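Local coordinates for alkane monooxygenase (Geobacillus thermodenitrificans, PDB 3B9O), which belongs to the luciferase-like monooxygenase family, with a TIM-barrel fold, and binds flavin mononucleotide, at residues Glu396-Lys399 and Arg404-Tyr407; Ala91-Tyr94 and Ala100-Val103; Glu362-Val367 and Gln398-Tyr403; Asn8-Glu11 and Gly16-Ala19; Phe349-Gly354 and Val378-Pro383. All blocks are in the same frame, centred on the assembly; numbering follows the deposited sequence.

Interaction 1 of 5, residues Glu396-Lys399 and Arg404-Tyr407; sequences ELQK and RVDY
With chi1 at -72° Gln398 sets its CG beside its own backbone N, and the chain stays extended beyond it, so the side chain leaves the last turn of helix 384-399 and lies against the backbone at Arg404 and Val405. This helix follows the last strand of the TIM barrel, and after it the chain doubles back over four non-helical residues, a surface loop that packs on the helix end. Gln398 CG comes 3.6 Å from Arg404 O, and the end of the side chain lies beside Val405 CA; the backbones approach to 5.9 Å between the CA atoms of Gln398 and Val405. Arg404 meets the helix with its carbonyl, while its side chain turns away, where NH1 forms a salt bridge with Asp52 and a hydrogen bond with Lys50 O. At the far side of the same helical turn Lys399 NZ and Glu396 OE1 make a salt bridge of 2.9 Å, the ammonium standing above the carboxylate plane. Further along the returning chain, Tyr407 bonds through OH to Phe51 O. Asp406 OD1, salt-bridged to Lys50, also receives Tyr407 N at 2.8 Å with an N-H...O angle of 148°, on its anti side and 32° out of the carboxylate plane.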
# COMPACT_ATOMS: atom_id res chain seq x y z
N GLU A 396 -18.16 6.96 15.96
CA GLU A 396 -17.44 7.11 17.23
C GLU A 396 -16.17 7.97 17.06
O GLU A 396 -15.92 8.89 17.83
CB GLU A 396 -17.07 5.73 17.77
CG GLU A 396 -16.21 5.76 19.07
CD GLU A 396 -17.00 6.18 20.31
OE1 GLU A 396 -18.26 6.12 20.28
OE2 GLU A 396 -16.33 6.56 21.30
N LEU A 397 -15.37 7.65 16.05
CA LEU A 397 -14.21 8.46 15.70
C LEU A 397 -14.60 9.91 15.35
O LEU A 397 -13.91 10.85 15.74
CB LEU A 397 -13.50 7.84 14.49
CG LEU A 397 -12.27 6.94 14.61
CD1 LEU A 397 -11.85 6.54 16.01
CD2 LEU A 397 -12.20 5.83 13.53
N GLN A 398 -15.67 10.07 14.56
CA GLN A 398 -16.14 11.40 14.12
C GLN A 398 -16.59 12.31 15.29
O GLN A 398 -16.20 13.48 15.37
CB GLN A 398 -17.27 11.27 13.10
CG GLN A 398 -16.79 10.76 11.73
CD GLN A 398 -17.91 10.43 10.74
OE1 GLN A 398 -17.72 10.58 9.52
NE2 GLN A 398 -19.04 9.95 11.24
N LYS A 399 -17.39 11.75 16.20
CA LYS A 399 -17.89 12.46 17.39
C LYS A 399 -16.71 12.95 18.25
O LYS A 399 -16.77 14.02 18.88
CB LYS A 399 -18.85 11.54 18.15
CG LYS A 399 -18.80 11.63 19.65
CD LYS A 399 -18.61 10.25 20.31
CE LYS A 399 -19.94 9.51 20.50
NZ LYS A 399 -19.76 8.36 21.45
N ARG A 404 -12.44 12.38 9.76
CA ARG A 404 -13.13 13.41 8.98
C ARG A 404 -14.62 13.14 8.94
O ARG A 404 -15.05 12.00 8.78
CB ARG A 404 -12.55 13.48 7.55
CG ARG A 404 -12.90 12.29 6.61
CD ARG A 404 -12.45 12.59 5.12
NE ARG A 404 -11.01 12.82 5.20
CZ ARG A 404 -10.10 11.86 5.29
NH1 ARG A 404 -10.48 10.57 5.24
NH2 ARG A 404 -8.82 12.18 5.45
N VAL A 405 -15.41 14.19 9.07
CA VAL A 405 -16.83 14.00 8.85
C VAL A 405 -17.19 14.13 7.38
O VAL A 405 -18.20 13.57 6.93
CB VAL A 405 -17.76 14.82 9.80
CG1 VAL A 405 -17.09 15.06 11.16
CG2 VAL A 405 -18.22 16.04 9.20
N ASP A 406 -16.33 14.82 6.63
CA ASP A 406 -16.44 14.80 5.17
C ASP A 406 -15.13 15.25 4.57
O ASP A 406 -14.27 15.77 5.26
CB ASP A 406 -17.59 15.68 4.68
CG ASP A 406 -18.21 15.19 3.35
OD1 ASP A 406 -17.63 14.31 2.66
OD2 ASP A 406 -19.30 15.70 3.01
N TYR A 407 -14.95 15.00 3.29
CA TYR A 407 -13.65 15.17 2.63
C TYR A 407 -13.23 16.62 2.43
O TYR A 407 -14.09 17.48 2.20
CB TYR A 407 -13.72 14.52 1.23
CG TYR A 407 -13.76 13.01 1.23
CD1 TYR A 407 -14.97 12.34 1.10
CD2 TYR A 407 -12.59 12.26 1.31
CE1 TYR A 407 -15.01 10.94 1.05
CE2 TYR A 407 -12.62 10.87 1.28
CZ TYR A 407 -13.84 10.22 1.15
OH TYR A 407 -13.90 8.85 1.09

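Interaction 2 of 5, residues Ala91-Tyr94 and Ala100-Val103; sequences AMAY and AFAV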
# COMPACT_ATOMS: atom_id res chain seq x y z
N ALA A 91 -12.61 2.32 -13.25
CA ALA A 91 -14.03 2.08 -12.86
C ALA A 91 -14.33 2.62 -11.46
O ALA A 91 -15.38 3.24 -11.23
CB ALA A 91 -14.39 0.63 -12.91
N MET A 92 -13.40 2.37 -10.53
CA MET A 92 -13.57 2.81 -9.14
C MET A 92 -13.50 4.32 -9.03
O MET A 92 -14.27 4.90 -8.27
CB MET A 92 -12.57 2.13 -8.21
CG MET A 92 -12.77 0.63 -8.04
SD MET A 92 -11.72 -0.12 -6.77
CE MET A 92 -10.11 0.27 -7.46
N ALA A 93 -12.59 4.95 -9.78
CA ALA A 93 -12.48 6.39 -9.85
C ALA A 93 -13.76 6.98 -10.44
O ALA A 93 -14.19 8.07 -10.04
CB ALA A 93 -11.24 6.81 -10.69
N TYR A 94 -14.36 6.27 -11.41
CA TYR A 94 -15.58 6.78 -12.10
C TYR A 94 -16.73 6.95 -11.11
O TYR A 94 -17.43 7.96 -11.18
CB TYR A 94 -16.03 5.90 -13.29
CG TYR A 94 -17.36 6.31 -13.93
CD1 TYR A 94 -17.48 7.50 -14.67
CD2 TYR A 94 -18.50 5.53 -13.78
CE1 TYR A 94 -18.72 7.89 -15.25
CE2 TYR A 94 -19.72 5.87 -14.36
CZ TYR A 94 -19.84 7.06 -15.09
OH TYR A 94 -21.06 7.42 -15.66
N ALA A 100 -9.20 8.07 -2.85
CA ALA A 100 -7.93 7.92 -3.57
C ALA A 100 -7.55 6.42 -3.70
O ALA A 100 -8.17 5.56 -3.09
CB ALA A 100 -6.81 8.70 -2.87
N PHE A 101 -6.49 6.13 -4.47
CA PHE A 101 -6.16 4.72 -4.79
C PHE A 101 -4.65 4.59 -4.72
O PHE A 101 -3.94 5.32 -5.43
CB PHE A 101 -6.67 4.35 -6.20
CG PHE A 101 -8.16 4.50 -6.33
CD1 PHE A 101 -8.71 5.70 -6.80
CD2 PHE A 101 -9.01 3.51 -5.88
CE1 PHE A 101 -10.09 5.86 -6.85
CE2 PHE A 101 -10.39 3.67 -5.95
CZ PHE A 101 -10.91 4.84 -6.41
N ALA A 102 -4.17 3.71 -3.84
CA ALA A 102 -2.74 3.47 -3.77
C ALA A 102 -2.56 2.08 -4.35
O ALA A 102 -3.18 1.16 -3.89
CB ALA A 102 -2.24 3.54 -2.33
N VAL A 103 -1.70 1.95 -5.35
CA VAL A 103 -1.44 0.72 -6.06
C VAL A 103 0.00 0.31 -5.83
O VAL A 103 0.95 1.10 -6.01
CB VAL A 103 -1.75 0.78 -7.60
CG1 VAL A 103 -3.25 0.93 -7.86
CG2 VAL A 103 -0.94 1.88 -8.36
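A Met-aromatic contact in the buried layer between barrel wall and outer helices joins Met92 on helix 89-94 to Phe101 on strand 100-106. Met92 SD lies 5.3 Å from the centroid of the Phe101 ring and 65° off its normal, an oblique position. The thioether chain arches past one corner of the ring and touches it at both ends: Met92 CB is 3.5 Å from Phe101 CE2, and the methyl CE is 3.7 Å from the same carbon. The bend comes from chi3, which at -61° folds the methyl back after a straight chi2. The next helical residue takes the neighbouring part of the ring, with Ala93 CB 4.1 Å from Phe101 CE1 and the peptide joining the two residues close by, Ala93 N being 3.8 Å from Phe101 CZ. In the TIM barrel, helix 89-94 belongs to the crossover between the parallel strands 53-57 and 100-106, a beta-alpha-beta unit, and Phe101 projects from the strand against the helix end. Leu54 and Ile130 on the two adjacent strands flank the ring, while Met92 also reaches Trp39 and Ala43 of helix 36-48. The carbonyls at the helix end have side-chain donors: Met92 O accepts from Thr96 OG1, and Ala93 O from Arg129 NH2.

Interaction 3 of 5, residues Glu362-Val367 and Gln398-Tyr403; sequences EMQYLV and QKRGLY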
# COMPACT_ATOMS: atom_id res chain seq x y z
N GLU A 362 -8.16 2.36 21.27
CA GLU A 362 -6.91 1.67 20.89
C GLU A 362 -6.27 2.30 19.68
O GLU A 362 -5.06 2.46 19.64
CB GLU A 362 -7.15 0.17 20.73
CG GLU A 362 -7.59 -0.43 22.06
CD GLU A 362 -7.71 -1.93 22.04
OE1 GLU A 362 -7.48 -2.53 23.12
OE2 GLU A 362 -8.05 -2.52 20.99
N MET A 363 -7.10 2.70 18.71
CA MET A 363 -6.59 3.47 17.57
C MET A 363 -5.96 4.77 18.00
O MET A 363 -4.85 5.11 17.58
CB MET A 363 -7.70 3.70 16.56
CG MET A 363 -8.20 2.36 15.91
SD MET A 363 -9.55 2.71 14.74
CE MET A 363 -8.72 3.65 13.48
N GLN A 364 -6.69 5.49 18.84
CA GLN A 364 -6.24 6.76 19.35
C GLN A 364 -4.92 6.61 20.15
O GLN A 364 -4.02 7.45 20.04
CB GLN A 364 -7.37 7.43 20.16
CG GLN A 364 -6.96 8.74 20.88
CD GLN A 364 -8.11 9.36 21.64
OE1 GLN A 364 -9.17 8.73 21.85
NE2 GLN A 364 -7.90 10.58 22.09
N TYR A 365 -4.78 5.50 20.90
CA TYR A 365 -3.58 5.27 21.72
C TYR A 365 -2.32 5.17 20.84
O TYR A 365 -1.30 5.79 21.11
CB TYR A 365 -3.74 3.98 22.53
CG TYR A 365 -2.79 3.93 23.71
CD1 TYR A 365 -1.74 3.00 23.74
CD2 TYR A 365 -2.91 4.85 24.77
CE1 TYR A 365 -0.88 2.96 24.86
CE2 TYR A 365 -2.03 4.79 25.90
CZ TYR A 365 -1.03 3.83 25.91
OH TYR A 365 -0.15 3.74 26.94
N LEU A 366 -2.42 4.39 19.77
CA LEU A 366 -1.32 4.24 18.81
C LEU A 366 -0.96 5.56 18.16
O LEU A 366 0.22 5.96 18.09
CB LEU A 366 -1.71 3.16 17.79
CG LEU A 366 -1.24 1.70 17.75
CD1 LEU A 366 -0.46 1.17 18.94
CD2 LEU A 366 -2.43 0.75 17.33
N VAL A 367 -1.98 6.29 17.70
CA VAL A 367 -1.76 7.62 17.13
C VAL A 367 -1.01 8.54 18.09
O VAL A 367 0.04 9.11 17.72
CB VAL A 367 -3.08 8.27 16.67
CG1 VAL A 367 -2.85 9.77 16.27
CG2 VAL A 367 -3.62 7.48 15.49
N GLN A 398 -15.67 10.07 14.56
CA GLN A 398 -16.14 11.40 14.12
C GLN A 398 -16.59 12.31 15.29
O GLN A 398 -16.20 13.48 15.37
CB GLN A 398 -17.27 11.27 13.10
CG GLN A 398 -16.79 10.76 11.73
CD GLN A 398 -17.91 10.43 10.74
OE1 GLN A 398 -17.72 10.58 9.52
NE2 GLN A 398 -19.04 9.95 11.24
N LYS A 399 -17.39 11.75 16.20
CA LYS A 399 -17.89 12.46 17.39
C LYS A 399 -16.71 12.95 18.25
O LYS A 399 -16.77 14.02 18.88
CB LYS A 399 -18.85 11.54 18.15
CG LYS A 399 -18.80 11.63 19.65
CD LYS A 399 -18.61 10.25 20.31
CE LYS A 399 -19.94 9.51 20.50
NZ LYS A 399 -19.76 8.36 21.45
N ARG A 400 -15.62 12.20 18.27
CA ARG A 400 -14.45 12.54 19.06
C ARG A 400 -13.45 13.48 18.40
O ARG A 400 -12.40 13.79 19.00
CB ARG A 400 -13.69 11.28 19.39
CG ARG A 400 -14.35 10.37 20.33
CD ARG A 400 -13.22 9.45 20.68
NE ARG A 400 -13.73 8.21 21.16
CZ ARG A 400 -12.98 7.24 21.65
NH1 ARG A 400 -11.66 7.37 21.79
NH2 ARG A 400 -13.59 6.16 22.02
N GLY A 401 -13.73 13.91 17.17
CA GLY A 401 -12.79 14.74 16.42
C GLY A 401 -11.59 13.99 15.85
O GLY A 401 -10.59 14.61 15.50
N LEU A 402 -11.70 12.66 15.72
CA LEU A 402 -10.54 11.82 15.35
C LEU A 402 -10.55 11.36 13.88
O LEU A 402 -9.70 10.57 13.44
CB LEU A 402 -10.50 10.59 16.25
CG LEU A 402 -10.11 10.84 17.72
CD1 LEU A 402 -10.49 9.59 18.49
CD2 LEU A 402 -8.63 11.15 17.87
N TYR A 403 -11.56 11.80 13.12
CA TYR A 403 -11.77 11.27 11.78
C TYR A 403 -12.70 12.19 11.05
O TYR A 403 -13.65 12.67 11.63
CB TYR A 403 -12.41 9.89 11.84
CG TYR A 403 -12.60 9.14 10.53
CD1 TYR A 403 -11.50 8.62 9.82
CD2 TYR A 403 -13.89 8.86 10.03
CE1 TYR A 403 -11.68 7.90 8.62
CE2 TYR A 403 -14.08 8.13 8.85
CZ TYR A 403 -12.97 7.61 8.17
OH TYR A 403 -13.14 6.87 7.00
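A Schellman motif ends helix 384-399, and the residues around its glycine, Arg400 and Leu402, meet Gln364 on helix 356-370. Gly401, with positive phi, lets the chain reverse there: its N bonds to Gln398 O at 3.1 Å, and Leu402 N probably bonds to Leu397 O. On either side of this glycine, a charged and an apolar side chain reach the same glutamine. Gln364 is fully extended, with chi1 at 174° carrying CG anti to the backbone N, and its amide therefore projects from the helix toward the other segment. OE1 receives Arg400 NH1 at 2.8 Å, but the N-H...O angle of 126° makes the bond weak. The oxygen lies at the edge of the guanidinium, near its plane, while the amide plane itself is turned 53° from it. Leu402 crosses the glutamine chain at about a right angle and sets CD1 against it, 3.7 Å from Gln364 OE1 and 4.1 Å from Gln364 CB. The two helices are neighbours in the outer layer of the TIM barrel, on the two sides in sequence of strand 374-378. Stronger partners fix both polar groups: Arg400 NH1 is salt-bridged to Asp361 and NH2 to Glu396, so the guanidinium itself spans from one helix to the other. Gln364 NE2 donates to Glu368 OE2 one turn on in its own helix, which leaves the carbonyl end of the amide turned to the arginine.

Interaction 4 of 5, residues Asn8-Glu11 and Gly16-Ala19; sequences NAFE and GHIA
His17 leaves the loop with its CB directed at strand 6-12, and chi1 at 180° swings CG anti to the backbone N, which brings the imidazole against Phe10 and the carbonyl of Glu11. Beyond CG, ND1 is the polar corner: a water in the plane of the ring sits 2.8 Å from His17 ND1 and donates to Glu11 OE1, also at 2.8 Å, so it bridges loop and strand. Glu11 OE1 is also salt-bridged to Arg30, and OE2 is hydrogen-bonded to Tyr38 OH. Next round the ring, His17 CE1 meets two things at once, Glu11 O at 3.4 Å and Phe10 CE2 at 3.4 Å, and it lies over one face of the phenyl ring, offset toward the rim. At the tip, His17 NE2 comes 3.6 Å from Phe10 CZ. The two rings are neither parallel nor perpendicular, their planes 49° apart and centroids separated by 4.6 Å. Ile18 CG1 stands above the centre of the imidazole, on the side where Phe10 lies, and is 4.0 Å from Phe10 CE2. Phe10 also packs edge-to-face with Phe245, and its side chain is about 5 Å from the flavin mononucleotide. The loop is thus folded over the C-terminal end of a barrel strand, the end where TIM barrels place their ligand sites.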
# COMPACT_ATOMS: atom_id res chain seq x y z
N ASN A 8 -7.03 3.97 5.40
CA ASN A 8 -7.07 3.27 4.12
C ASN A 8 -7.68 1.87 4.26
O ASN A 8 -7.46 1.20 5.27
CB ASN A 8 -5.67 3.09 3.56
CG ASN A 8 -4.95 4.39 3.32
OD1 ASN A 8 -5.57 5.44 3.13
ND2 ASN A 8 -3.62 4.32 3.31
N ALA A 9 -8.38 1.44 3.22
CA ALA A 9 -8.93 0.09 3.12
C ALA A 9 -7.88 -0.78 2.49
O ALA A 9 -7.42 -0.49 1.38
CB ALA A 9 -10.18 0.14 2.28
N PHE A 10 -7.45 -1.82 3.18
CA PHE A 10 -6.39 -2.71 2.69
C PHE A 10 -6.99 -3.85 1.85
O PHE A 10 -7.84 -4.64 2.32
CB PHE A 10 -5.57 -3.28 3.84
CG PHE A 10 -4.27 -3.87 3.43
CD1 PHE A 10 -3.45 -3.25 2.50
CD2 PHE A 10 -3.82 -5.06 4.03
CE1 PHE A 10 -2.22 -3.80 2.14
CE2 PHE A 10 -2.57 -5.60 3.69
CZ PHE A 10 -1.77 -4.97 2.77
N GLU A 11 -6.52 -3.94 0.61
CA GLU A 11 -7.16 -4.86 -0.34
C GLU A 11 -6.12 -5.46 -1.28
O GLU A 11 -4.97 -5.04 -1.31
CB GLU A 11 -8.25 -4.05 -1.10
CG GLU A 11 -9.24 -4.77 -1.97
CD GLU A 11 -9.89 -6.04 -1.35
OE1 GLU A 11 -9.23 -7.07 -1.33
OE2 GLU A 11 -11.06 -6.01 -0.97
N GLY A 16 -7.43 -14.98 -1.55
CA GLY A 16 -6.90 -14.99 -0.18
C GLY A 16 -5.76 -14.00 -0.11
O GLY A 16 -4.73 -14.21 -0.74
N HIS A 17 -5.96 -12.91 0.64
CA HIS A 17 -4.97 -11.86 0.80
C HIS A 17 -4.15 -12.04 2.12
O HIS A 17 -3.01 -12.49 2.09
CB HIS A 17 -5.66 -10.49 0.74
CG HIS A 17 -4.74 -9.32 0.89
ND1 HIS A 17 -5.21 -8.04 1.14
CD2 HIS A 17 -3.39 -9.21 0.80
CE1 HIS A 17 -4.18 -7.20 1.21
NE2 HIS A 17 -3.07 -7.89 1.02
N ILE A 18 -4.76 -11.72 3.26
CA ILE A 18 -4.10 -11.83 4.58
C ILE A 18 -4.75 -12.93 5.46
O ILE A 18 -4.04 -13.75 6.02
CB ILE A 18 -4.09 -10.48 5.37
CG1 ILE A 18 -3.39 -9.36 4.59
CG2 ILE A 18 -3.46 -10.67 6.78
CD1 ILE A 18 -1.89 -9.64 4.24
N ALA A 19 -6.09 -12.92 5.59
CA ALA A 19 -6.81 -13.87 6.46
C ALA A 19 -7.07 -15.23 5.79
O ALA A 19 -8.17 -15.57 5.37
CB ALA A 19 -8.12 -13.25 6.99
O HOH W 1 -8.04 -7.92 1.06

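Interaction 5 of 5, residues Phe349-Gly354 and Val378-Pro383; sequences FKLSVG and VQYVSP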
# COMPACT_ATOMS: atom_id res chain seq x y z
N PHE A 349 0.23 -7.06 12.66
CA PHE A 349 -0.70 -5.95 12.84
C PHE A 349 -1.46 -6.06 14.16
O PHE A 349 -1.81 -7.15 14.60
CB PHE A 349 -1.73 -5.91 11.69
CG PHE A 349 -1.11 -5.83 10.33
CD1 PHE A 349 -0.19 -4.81 10.01
CD2 PHE A 349 -1.40 -6.78 9.37
CE1 PHE A 349 0.42 -4.71 8.74
CE2 PHE A 349 -0.80 -6.69 8.07
CZ PHE A 349 0.11 -5.65 7.77
N LYS A 350 -1.75 -4.92 14.75
CA LYS A 350 -2.68 -4.84 15.87
C LYS A 350 -4.05 -5.48 15.53
O LYS A 350 -4.64 -5.23 14.47
CB LYS A 350 -2.84 -3.36 16.30
CG LYS A 350 -3.93 -3.08 17.34
CD LYS A 350 -3.47 -3.46 18.70
CE LYS A 350 -4.39 -2.95 19.80
NZ LYS A 350 -3.67 -3.21 21.12
N LEU A 351 -4.54 -6.31 16.45
CA LEU A 351 -5.94 -6.75 16.42
C LEU A 351 -6.76 -6.04 17.50
O LEU A 351 -6.48 -6.18 18.69
CB LEU A 351 -6.04 -8.28 16.58
CG LEU A 351 -7.48 -8.80 16.69
CD1 LEU A 351 -8.36 -8.35 15.51
CD2 LEU A 351 -7.50 -10.34 16.85
N SER A 352 -7.74 -5.25 17.08
CA SER A 352 -8.64 -4.62 18.04
C SER A 352 -10.05 -5.26 18.03
O SER A 352 -10.75 -5.26 17.02
CB SER A 352 -8.67 -3.09 17.81
OG SER A 352 -9.40 -2.45 18.85
N VAL A 353 -10.48 -5.79 19.18
CA VAL A 353 -11.75 -6.50 19.25
C VAL A 353 -12.62 -5.88 20.34
O VAL A 353 -12.16 -5.73 21.47
CB VAL A 353 -11.53 -7.98 19.60
CG1 VAL A 353 -12.91 -8.74 19.61
CG2 VAL A 353 -10.53 -8.60 18.66
N GLY A 354 -13.86 -5.51 20.03
CA GLY A 354 -14.74 -5.01 21.08
C GLY A 354 -15.75 -4.01 20.56
O GLY A 354 -16.14 -4.08 19.41
N VAL A 378 -7.08 -3.88 7.64
CA VAL A 378 -6.95 -5.23 7.17
C VAL A 378 -8.30 -5.95 7.33
O VAL A 378 -8.98 -5.79 8.37
CB VAL A 378 -5.84 -6.01 7.99
CG1 VAL A 378 -5.66 -7.45 7.46
CG2 VAL A 378 -4.49 -5.24 7.95
N GLN A 379 -8.67 -6.73 6.32
CA GLN A 379 -9.95 -7.45 6.32
C GLN A 379 -9.85 -8.90 6.82
O GLN A 379 -8.92 -9.60 6.47
CB GLN A 379 -10.53 -7.48 4.91
CG GLN A 379 -10.76 -6.08 4.30
CD GLN A 379 -11.24 -6.20 2.86
OE1 GLN A 379 -10.46 -6.01 1.92
NE2 GLN A 379 -12.49 -6.54 2.68
N TYR A 380 -10.83 -9.32 7.61
CA TYR A 380 -11.05 -10.73 7.88
C TYR A 380 -12.15 -11.27 6.97
O TYR A 380 -12.12 -12.43 6.58
CB TYR A 380 -11.48 -10.97 9.33
CG TYR A 380 -10.39 -10.82 10.35
CD1 TYR A 380 -9.24 -11.60 10.31
CD2 TYR A 380 -10.55 -9.94 11.42
CE1 TYR A 380 -8.22 -11.47 11.30
CE2 TYR A 380 -9.56 -9.81 12.41
CZ TYR A 380 -8.40 -10.59 12.34
OH TYR A 380 -7.41 -10.45 13.29
N VAL A 381 -13.15 -10.43 6.69
CA VAL A 381 -14.23 -10.82 5.79
C VAL A 381 -14.60 -9.63 4.92
O VAL A 381 -14.53 -8.48 5.37
CB VAL A 381 -15.46 -11.46 6.60
CG1 VAL A 381 -16.19 -10.42 7.43
CG2 VAL A 381 -16.42 -12.13 5.69
N SER A 382 -14.94 -9.90 3.66
CA SER A 382 -15.43 -8.88 2.72
C SER A 382 -16.93 -9.06 2.43
O SER A 382 -17.35 -10.12 1.98
CB SER A 382 -14.65 -8.97 1.42
OG SER A 382 -13.26 -8.86 1.68
N PRO A 383 -17.72 -7.99 2.55
CA PRO A 383 -17.37 -6.64 3.00
C PRO A 383 -17.58 -6.38 4.49
O PRO A 383 -17.50 -5.22 4.90
CB PRO A 383 -18.35 -5.77 2.19
CG PRO A 383 -19.59 -6.61 2.18
CD PRO A 383 -19.10 -8.05 2.06
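The aromatic contact is a CH-pi pair, Val378 against Phe349. Val378 CG2 stands over one face of the phenyl ring, 4.2 Å from its centroid and 29° off the normal, and is nearest the rim at Phe349 CD2, 3.7 Å away. Chi1 of Val378, near 180°, gives the two methyls different roles: CG1 lies anti to the backbone N, while CG2 is the branch presented to the ring. Phe349 is itself about 4 Å from the bound flavin mononucleotide, which puts its side of the pair next to the ligand. Two residues further along each segment comes the second contact, purely apolar on the leucine side. Leu351 CD1 approaches the edge of the Tyr380 ring near its plane, 3.6 Å from CE2 and 3.2 Å from the phenolic OH, and the two side chains cross at about a right angle. Leu351 CD2 also flanks the oxygen, with CD2 and Tyr380 OH 3.6 Å apart. In the TIM barrel, strand 276-285 pairs in parallel with both strand 350-354 and strand 374-378, and Leu351, Val378 and Tyr380 all touch its Cys282. Polar bonds hold the surroundings: Tyr380 OH is hydrogen-bonded to Leu344 O, which holds the oxygen that both leucine methyls touch. At the end of the loop, Ser382 O accepts from Asn28 ND2, Ser382 OG bonds to Arg30 NH1, and a cis peptide leads into Pro383, the N-cap residue of helix 384-399.

In the fold
From the N terminus, interaction 4 comes first, closing a short loop at the end of strand 6-12. Interaction 2 closes the next, between helix 89-94 and strand 100-106, and makes no touch with the others. Interactions 5 and 3 then cross, their segments alternating between residues 349 and 403: one joins strand 350-354 to the loop after strand 374-378, the other helix 356-370 to the end of helix 384-399. They meet where Glu362 reaches Ser352. Interaction 1 begins where interaction 3 ends, sharing Gln398 and Lys399. Interactions 4 and 5, centres 9 Å apart, touch through Ala19 and Tyr380, so the first strand's loop meets that of the last.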